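Local coordinates for protein GNA33 (Neisseria gonorrhoeae FA 1090, PDB 2G5D) that probably acts as a lytic transglycosylase, cleaving peptidoglycan between N-acetylmuramic acid and N-acetylglucosamine with formation of a 1,6-anhydro bond in the muramic acid residue, at residues L162-K170 against T181-F189; G328-Y338 against R368-G376. All coordinates share one frame; numbering follows the deposited sequence.

Interaction 1 of 2, residues L162-K170 against T181-F189; sequences LVRIRQTGK and THTADLSRF
Val163 to Ile165 and His182 to Ala184 pair as short antiparallel strands at the margin of a five-stranded sheet in the MltA-specific insert, with 163-165 outermost. Their axes run at 136°, and a classic beta bulge lies at each end. At one, Ala184 O takes a bond of 2.8 Å from Val163 N and a weak one from Leu162 N; at the other, Ile165 O accepts from both Thr181 N and His182 N, so two donors grip one carbonyl. Between the bulges, Ala184 N bonds Val163 O at 2.8 Å, and Ile165 N bonds His182 O.

The face carrying Val163, Ile165 and Ala184 is largely apolar, and His182, which shares it, sets its ring against Phe202. Ile165 CD1 packs on Ala184 CB at 3.5 Å, next to Phe207, while Val163 CG2 meets Leu186 CG at 3.8 Å, the side chains crossing at about a right angle. On the other face Arg164 and Thr183 form a non-hydrogen-bonded pair. The arginine chain bends at chi2 (82°) and chi3 (79°), curling back over the partner strand. Thr183 gives its hydroxyl to Ser205 O, while the other branch, CG2, lies 3.4 Å from Arg164 NH1, at the guanidinium edge and in its plane.

Interaction 2 of 2, residues G328-Y338 against R368-G376; sequences GALGTPLMGEY and RLIMAQDTG
Gly328 and Ala329 open a type I turn, running to Gly331, that begins the docking of an irregular connection along strand 365-375 of the 3D domain, a family of the double-psi beta-barrel clan. Gly328 CA comes within 3.2 Å of Asp374 OD2, the oxygen that accepts from Ala329 N at 2.7 Å, met from above the carboxylate plane. The same oxygen takes a weak bond from Thr375 N, which helps to fix the carboxylate's rotation. Leu330 N bonds Gln373 O at 3.0 Å, and its CD2 lies against Gln373 CG. A water joins Thr332 O to that same Gln373 carbonyl. Leu334 then divides its methyls, CD1 going to Asp374 OD1 and CD2 to the Gln373 side chain. From Met335 N a second water leads to OE1 of Gln373; NE2 of the same amide bonds Ser64 O of helix 58-72, so the oxygen and the nitrogen of this amide each have a partner. A type II turn from Met335 brings Glu337 to Arg368, where OE2 and NH1 form a salt bridge of 3.1 Å, weak as a hydrogen bond, with carboxylate and guanidinium planes 40° apart; NH1 also bonds Tyr387 OH. Tyr338 O receives Met371 N at 3.0 Å. With CG anti to its carbonyl carbon (chi1 -74°), the Tyr338 ring runs along the strand and points an edge at Leu369 O, which lies 3.6 Å from Tyr338 CD2.

How the interactions relate
The two contacts follow one another along the chain: interaction 1 is complete before interaction 2 opens, so their loops neither nest nor cross. From the N terminus, the chain first passes helix 58-72, which later packs beside interaction 2. It then enters the insert, where interaction 1 closes a short excursion of 10 residues, partly unmodelled, at the edge of a small peripheral sheet. After strand 313-317, interaction 2 closes a longer loop of 29 residues holding strands 339-342 and 352-358, tying the connection that leads into strand 339-342 to strand 365-375. One contact is on the surface, the other near the centre of the chain; the centres of interactions 1 and 2 lie about 36 Å apart.

Interaction 1 of 2, residues L162-K170 against T181-F189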
loop_
_atom_site.group_PDB
_atom_site.type_symbol
_atom_site.label_atom_id
_atom_site.label_comp_id
_atom_site.label_asym_id
_atom_site.label_seq_id
_atom_site.Cartn_x
_atom_site.Cartn_y
_atom_site.Cartn_z
ATOM N N LEU A 162 9.569 22.298 21.982
ATOM C CA LEU A 162 10.722 22.924 22.623
ATOM C C LEU A 162 11.661 21.850 23.190
ATOM O O LEU A 162 11.889 21.781 24.402
ATOM C CB LEU A 162 10.261 23.893 23.722
ATOM C CG LEU A 162 11.131 25.114 24.053
ATOM C CD1 LEU A 162 10.698 26.336 23.242
ATOM C CD2 LEU A 162 11.078 25.424 25.552
ATOM N N VAL A 163 12.189 21.007 22.301
ATOM C CA VAL A 163 13.132 19.940 22.678
ATOM C C VAL A 163 14.499 20.088 21.988
ATOM O O VAL A 163 14.734 21.066 21.266
ATOM C CB VAL A 163 12.549 18.512 22.442
ATOM C CG1 VAL A 163 11.331 18.272 23.330
ATOM C CG2 VAL A 163 12.210 18.287 20.970
ATOM N N ARG A 164 15.391 19.115 22.221
ATOM C CA ARG A 164 16.755 19.143 21.688
ATOM C C ARG A 164 16.959 18.013 20.685
ATOM O O ARG A 164 16.428 16.912 20.872
ATOM C CB ARG A 164 17.779 19.052 22.836
ATOM C CG ARG A 164 19.203 18.632 22.436
ATOM C CD ARG A 164 20.032 19.791 21.891
ATOM N NE ARG A 164 20.553 20.641 22.969
ATOM C CZ ARG A 164 20.213 21.916 23.164
ATOM N NH1 ARG A 164 19.357 22.522 22.339
ATOM N NH2 ARG A 164 20.743 22.594 24.182
ATOM N N ILE A 165 17.718 18.300 19.619
ATOM C CA ILE A 165 18.038 17.303 18.592
ATOM C C ILE A 165 19.557 17.177 18.384
ATOM O O ILE A 165 20.171 18.167 18.378
ATOM C CB ILE A 165 17.281 17.586 17.243
ATOM C CG1 ILE A 165 16.041 16.680 17.121
ATOM C CG2 ILE A 165 18.098 17.310 15.982
ATOM C CD1 ILE A 165 14.814 17.151 17.884
ATOM N N ARG A 166 19.974 15.894 18.132
ATOM C CA ARG A 166 21.349 15.576 17.759
ATOM C C ARG A 166 21.340 14.648 16.545
ATOM O O ARG A 166 20.680 13.604 16.564
ATOM C CB ARG A 166 22.099 14.915 18.932
ATOM C CG ARG A 166 23.498 14.350 18.569
ATOM C CD ARG A 166 24.396 14.302 20.065
ATOM N NE ARG A 166 23.587 13.055 20.844
ATOM C CZ ARG A 166 23.709 11.814 20.519
ATOM N NH1 ARG A 166 24.173 11.513 19.302
ATOM N NH2 ARG A 166 22.852 10.697 21.238
ATOM N N GLN A 167 22.070 15.037 15.499
ATOM C CA GLN A 167 22.197 14.233 14.280
ATOM C C GLN A 167 23.025 12.973 14.531
ATOM O O GLN A 167 24.079 13.033 15.183
ATOM C CB GLN A 167 22.830 15.058 13.156
ATOM C CG GLN A 167 22.528 14.533 11.755
ATOM C CD GLN A 167 23.569 14.931 10.726
ATOM O OE1 GLN A 167 24.709 15.256 11.066
ATOM N NE2 GLN A 167 23.184 14.892 9.455
ATOM N N THR A 168 22.541 11.839 14.021
ATOM C CA THR A 168 23.186 10.534 14.231
ATOM C C THR A 168 23.475 9.807 12.913
ATOM O O THR A 168 23.799 8.617 12.909
ATOM C CB THR A 168 22.344 9.610 15.159
ATOM O OG1 THR A 168 21.092 9.294 14.528
ATOM C CG2 THR A 168 22.085 10.273 16.522
ATOM N N GLY A 169 23.362 10.536 11.805
ATOM C CA GLY A 169 23.544 9.989 10.456
ATOM C C GLY A 169 23.091 11.009 9.427
ATOM O O GLY A 169 22.276 11.876 9.738
ATOM N N LYS A 170 23.599 10.902 8.200
ATOM C CA LYS A 170 23.330 11.907 7.147
ATOM C C LYS A 170 21.867 12.122 6.747
ATOM O O LYS A 170 21.581 13.031 5.973
ATOM C CB LYS A 170 24.179 11.678 5.884
ATOM C CG LYS A 170 24.300 10.236 5.426
ATOM C CD LYS A 170 25.603 9.628 5.935
ATOM C CE LYS A 170 25.565 8.118 5.868
ATOM N NZ LYS A 170 26.829 7.547 6.390
ATOM N N THR A 181 22.432 19.715 19.830
ATOM C CA THR A 181 23.220 20.619 18.853
ATOM C C THR A 181 22.254 21.670 18.205
ATOM O O THR A 181 22.643 22.849 18.015
ATOM C CB THR A 181 23.924 19.738 17.709
ATOM O OG1 THR A 181 24.844 20.575 16.916
ATOM C CG2 THR A 181 22.899 19.010 16.754
ATOM N N HIS A 182 21.009 21.242 17.886
ATOM C CA HIS A 182 19.953 22.158 17.399
ATOM C C HIS A 182 18.673 22.023 18.231
ATOM O O HIS A 182 18.378 20.943 18.744
ATOM C CB HIS A 182 19.619 21.871 15.929
ATOM C CG HIS A 182 20.668 22.335 14.964
ATOM N ND1 HIS A 182 21.854 21.657 14.768
ATOM C CD2 HIS A 182 20.693 23.390 14.114
ATOM C CE1 HIS A 182 22.572 22.284 13.849
ATOM N NE2 HIS A 182 21.891 23.339 13.438
ATOM N N THR A 183 17.909 23.107 18.349
ATOM C CA THR A 183 16.633 23.085 19.079
ATOM C C THR A 183 15.467 22.799 18.141
ATOM O O THR A 183 15.464 23.253 16.995
ATOM C CB THR A 183 16.338 24.429 19.788
ATOM O OG1 THR A 183 16.065 25.437 18.804
ATOM C CG2 THR A 183 17.510 24.867 20.680
ATOM N N ALA A 184 14.466 22.071 18.633
ATOM C CA ALA A 184 13.271 21.761 17.837
ATOM C C ALA A 184 11.981 22.218 18.511
ATOM O O ALA A 184 11.766 21.962 19.699
ATOM C CB ALA A 184 13.209 20.276 17.521
ATOM N N ASP A 185 11.130 22.898 17.745
ATOM C CA ASP A 185 9.846 23.382 18.250
ATOM C C ASP A 185 8.709 22.449 17.846
ATOM O O ASP A 185 8.150 22.582 16.754
ATOM C CB ASP A 185 9.568 24.801 17.743
ATOM C CG ASP A 185 8.469 25.495 18.526
ATOM O OD1 ASP A 185 7.707 26.278 17.920
ATOM O OD2 ASP A 185 8.365 25.255 19.746
ATOM N N LEU A 186 8.361 21.525 18.743
ATOM C CA LEU A 186 7.423 20.434 18.438
ATOM C C LEU A 186 5.992 20.867 18.117
ATOM O O LEU A 186 5.267 20.155 17.419
ATOM C CB LEU A 186 7.432 19.371 19.542
ATOM C CG LEU A 186 8.668 18.465 19.632
ATOM C CD1 LEU A 186 8.468 17.418 20.710
ATOM C CD2 LEU A 186 8.994 17.793 18.298
ATOM N N SER A 187 5.592 22.031 18.620
ATOM C CA SER A 187 4.290 22.603 18.286
ATOM C C SER A 187 4.174 22.961 16.795
ATOM O O SER A 187 3.069 23.072 16.263
ATOM C CB SER A 187 4.014 23.830 19.153
ATOM O OG SER A 187 5.126 24.707 19.151
ATOM N N ARG A 188 5.317 23.133 16.130
ATOM C CA ARG A 188 5.361 23.510 14.716
ATOM C C ARG A 188 5.235 22.308 13.777
ATOM O O ARG A 188 4.691 22.426 12.679
ATOM C CB ARG A 188 6.665 24.252 14.400
ATOM C CG ARG A 188 6.843 25.563 15.138
ATOM C CD ARG A 188 6.239 26.719 14.373
ATOM N NE ARG A 188 6.268 27.950 15.156
ATOM C CZ ARG A 188 6.333 29.174 14.637
ATOM N NH1 ARG A 188 6.391 29.353 13.318
ATOM N NH2 ARG A 188 6.351 30.225 15.447
ATOM N N PHE A 189 5.759 21.164 14.215
ATOM C CA PHE A 189 5.756 19.937 13.421
ATOM C C PHE A 189 4.357 19.314 13.367
ATOM O O PHE A 189 3.599 19.409 14.340
ATOM C CB PHE A 189 6.771 18.937 13.984
ATOM C CG PHE A 189 8.204 19.371 13.832
ATOM C CD1 PHE A 189 8.746 20.346 14.670
ATOM C CD2 PHE A 189 9.016 18.793 12.862
ATOM C CE1 PHE A 189 10.070 20.750 14.533
ATOM C CE2 PHE A 189 10.342 19.187 12.717
ATOM C CZ PHE A 189 10.870 20.166 13.556
#

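Interaction 2 of 2, residues G328-Y338 against R368-G376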
loop_
_atom_site.group_PDB
_atom_site.type_symbol
_atom_site.label_atom_id
_atom_site.label_comp_id
_atom_site.label_asym_id
_atom_site.label_seq_id
_atom_site.Cartn_x
_atom_site.Cartn_y
_atom_site.Cartn_z
ATOM N N GLY A 328 5.252 -3.717 -0.213
ATOM C CA GLY A 328 4.237 -3.385 0.788
ATOM C C GLY A 328 4.714 -3.458 2.234
ATOM O O GLY A 328 5.922 -3.513 2.503
ATOM N N ALA A 329 3.749 -3.465 3.156
ATOM C CA ALA A 329 4.005 -3.442 4.600
ATOM C C ALA A 329 4.849 -4.626 5.083
ATOM O O ALA A 329 5.612 -4.491 6.031
ATOM C CB ALA A 329 2.707 -3.403 5.357
ATOM N N LEU A 330 4.695 -5.779 4.423
ATOM C CA LEU A 330 5.495 -6.969 4.725
ATOM C C LEU A 330 6.958 -6.834 4.254
ATOM O O LEU A 330 7.845 -7.615 4.661
ATOM C CB LEU A 330 4.817 -8.221 4.136
ATOM C CG LEU A 330 5.348 -9.657 4.294
ATOM C CD1 LEU A 330 5.712 -9.999 5.741
ATOM C CD2 LEU A 330 4.325 -10.670 3.727
ATOM N N GLY A 331 7.213 -5.843 3.401
ATOM C CA GLY A 331 8.582 -5.562 2.948
ATOM C C GLY A 331 8.942 -6.376 1.721
ATOM O O GLY A 331 10.126 -6.501 1.367
ATOM N N THR A 332 7.912 -6.940 1.087
ATOM C CA THR A 332 8.070 -7.812 -0.078
ATOM C C THR A 332 7.258 -7.294 -1.277
ATOM O O THR A 332 6.249 -6.596 -1.092
ATOM C CB THR A 332 7.689 -9.310 0.234
ATOM O OG1 THR A 332 6.320 -9.393 0.670
ATOM C CG2 THR A 332 8.624 -9.897 1.299
ATOM N N PRO A 333 7.709 -7.608 -2.511
ATOM C CA PRO A 333 7.004 -7.158 -3.725
ATOM C C PRO A 333 5.589 -7.762 -3.981
ATOM O O PRO A 333 5.405 -8.985 -3.999
ATOM C CB PRO A 333 7.996 -7.509 -4.850
ATOM C CG PRO A 333 8.858 -8.611 -4.294
ATOM C CD PRO A 333 8.960 -8.342 -2.824
ATOM N N LEU A 334 4.594 -6.905 -4.208
ATOM C CA LEU A 334 3.224 -7.386 -4.357
ATOM C C LEU A 334 2.945 -7.920 -5.769
ATOM O O LEU A 334 3.418 -7.354 -6.777
ATOM C CB LEU A 334 2.215 -6.280 -3.997
ATOM C CG LEU A 334 2.375 -5.573 -2.646
ATOM C CD1 LEU A 334 1.406 -4.393 -2.511
ATOM C CD2 LEU A 334 2.189 -6.555 -1.514
ATOM N N MET A 335 2.187 -9.016 -5.831
ATOM C CA MET A 335 1.803 -9.631 -7.078
ATOM C C MET A 335 0.403 -9.166 -7.425
ATOM O O MET A 335 -0.530 -9.347 -6.636
ATOM C CB MET A 335 1.829 -11.151 -6.933
ATOM C CG MET A 335 1.552 -11.931 -8.193
ATOM S SD MET A 335 1.426 -13.681 -7.809
ATOM C CE MET A 335 0.624 -14.314 -9.266
ATOM N N GLY A 336 0.267 -8.581 -8.606
ATOM C CA GLY A 336 -1.031 -8.115 -9.115
ATOM C C GLY A 336 -2.120 -9.165 -9.041
ATOM O O GLY A 336 -1.918 -10.317 -9.484
ATOM N N GLU A 337 -3.250 -8.765 -8.438
ATOM C CA GLU A 337 -4.463 -9.594 -8.313
ATOM C C GLU A 337 -4.462 -10.685 -7.246
ATOM O O GLU A 337 -5.500 -11.342 -7.054
ATOM C CB GLU A 337 -4.834 -10.232 -9.645
ATOM C CG GLU A 337 -5.438 -9.282 -10.620
ATOM C CD GLU A 337 -5.713 -9.948 -11.942
ATOM O OE1 GLU A 337 -5.046 -9.599 -12.912
ATOM O OE2 GLU A 337 -6.589 -10.830 -12.017
ATOM N N TYR A 338 -3.321 -10.842 -6.562
ATOM C CA TYR A 338 -3.064 -11.906 -5.589
ATOM C C TYR A 338 -2.463 -11.369 -4.290
ATOM O O TYR A 338 -1.877 -12.108 -3.501
ATOM C CB TYR A 338 -2.217 -13.037 -6.218
ATOM C CG TYR A 338 -3.086 -13.848 -7.145
ATOM C CD1 TYR A 338 -3.173 -13.550 -8.512
ATOM C CD2 TYR A 338 -3.885 -14.870 -6.632
ATOM C CE1 TYR A 338 -4.060 -14.267 -9.340
ATOM C CE2 TYR A 338 -4.751 -15.587 -7.445
ATOM C CZ TYR A 338 -4.843 -15.290 -8.777
ATOM O OH TYR A 338 -5.721 -16.044 -9.524
ATOM N N ARG A 368 -11.229 -15.091 -4.642
ATOM C CA ARG A 368 -9.804 -15.172 -4.837
ATOM C C ARG A 368 -9.084 -15.481 -3.543
ATOM O O ARG A 368 -9.349 -14.845 -2.537
ATOM C CB ARG A 368 -9.283 -13.814 -5.367
ATOM C CG ARG A 368 -9.675 -13.481 -6.815
ATOM C CD ARG A 368 -8.541 -13.848 -7.766
ATOM N NE ARG A 368 -9.017 -13.934 -9.140
ATOM C CZ ARG A 368 -8.983 -12.946 -10.037
ATOM N NH1 ARG A 368 -8.487 -11.736 -9.735
ATOM N NH2 ARG A 368 -9.470 -13.176 -11.264
ATOM N N LEU A 369 -8.174 -16.447 -3.567
ATOM C CA LEU A 369 -7.214 -16.576 -2.467
ATOM C C LEU A 369 -6.041 -15.647 -2.710
ATOM O O LEU A 369 -5.124 -15.974 -3.481
ATOM C CB LEU A 369 -6.714 -18.016 -2.279
ATOM C CG LEU A 369 -5.810 -18.197 -1.051
ATOM C CD1 LEU A 369 -6.581 -17.846 0.215
ATOM C CD2 LEU A 369 -5.319 -19.637 -1.007
ATOM N N ILE A 370 -6.071 -14.495 -2.031
ATOM C CA ILE A 370 -4.972 -13.508 -2.057
ATOM C C ILE A 370 -4.088 -13.622 -0.824
ATOM O O ILE A 370 -4.383 -14.386 0.054
ATOM C CB ILE A 370 -5.522 -12.071 -2.231
ATOM C CG1 ILE A 370 -6.220 -11.579 -0.958
ATOM C CG2 ILE A 370 -6.469 -12.030 -3.485
ATOM C CD1 ILE A 370 -6.349 -10.086 -0.824
ATOM N N MET A 371 -2.986 -12.878 -0.799
ATOM C CA MET A 371 -2.126 -12.767 0.370
ATOM C C MET A 371 -2.220 -11.365 0.959
ATOM O O MET A 371 -2.142 -10.370 0.245
ATOM C CB MET A 371 -0.681 -13.136 0.016
ATOM C CG MET A 371 -0.548 -14.507 -0.689
ATOM S SD MET A 371 -0.960 -15.923 0.358
ATOM C CE MET A 371 -2.096 -16.730 -0.767
ATOM N N ALA A 372 -2.418 -11.316 2.275
ATOM C CA ALA A 372 -2.542 -10.080 3.035
ATOM C C ALA A 372 -1.149 -9.611 3.441
ATOM O O ALA A 372 -0.624 -9.977 4.510
ATOM C CB ALA A 372 -3.404 -10.320 4.248
ATOM N N GLN A 373 -0.535 -8.826 2.566
ATOM C CA GLN A 373 0.890 -8.526 2.667
ATOM C C GLN A 373 1.163 -7.025 2.784
ATOM O O GLN A 373 2.320 -6.580 2.783
ATOM C CB GLN A 373 1.601 -9.101 1.452
ATOM C CG GLN A 373 1.629 -10.620 1.392
ATOM C CD GLN A 373 2.215 -11.120 0.087
ATOM O OE1 GLN A 373 2.292 -10.371 -0.877
ATOM N NE2 GLN A 373 2.624 -12.389 0.049
ATOM N N ASP A 374 0.091 -6.244 2.904
ATOM C CA ASP A 374 0.198 -4.799 2.943
ATOM C C ASP A 374 -0.855 -4.201 3.877
ATOM O O ASP A 374 -1.810 -4.885 4.274
ATOM C CB ASP A 374 0.055 -4.253 1.526
ATOM C CG ASP A 374 0.714 -2.871 1.337
ATOM O OD1 ASP A 374 0.418 -2.243 0.308
ATOM O OD2 ASP A 374 1.508 -2.411 2.199
ATOM N N THR A 375 -0.649 -2.929 4.217
ATOM C CA THR A 375 -1.512 -2.122 5.069
ATOM C C THR A 375 -1.704 -0.741 4.430
ATOM O O THR A 375 -0.899 -0.327 3.601
ATOM C CB THR A 375 -0.862 -1.879 6.450
ATOM O OG1 THR A 375 0.411 -1.251 6.267
ATOM C CG2 THR A 375 -0.659 -3.156 7.211
ATOM N N GLY A 376 -2.757 -0.023 4.821
ATOM C CA GLY A 376 -2.899 1.403 4.474
ATOM C C GLY A 376 -3.423 2.215 5.652
ATOM O O GLY A 376 -4.023 1.652 6.563
HETATM O O HOH W 1 4.671 -6.506 1.205
HETATM O O HOH W 2 1.983 -10.782 -3.462
#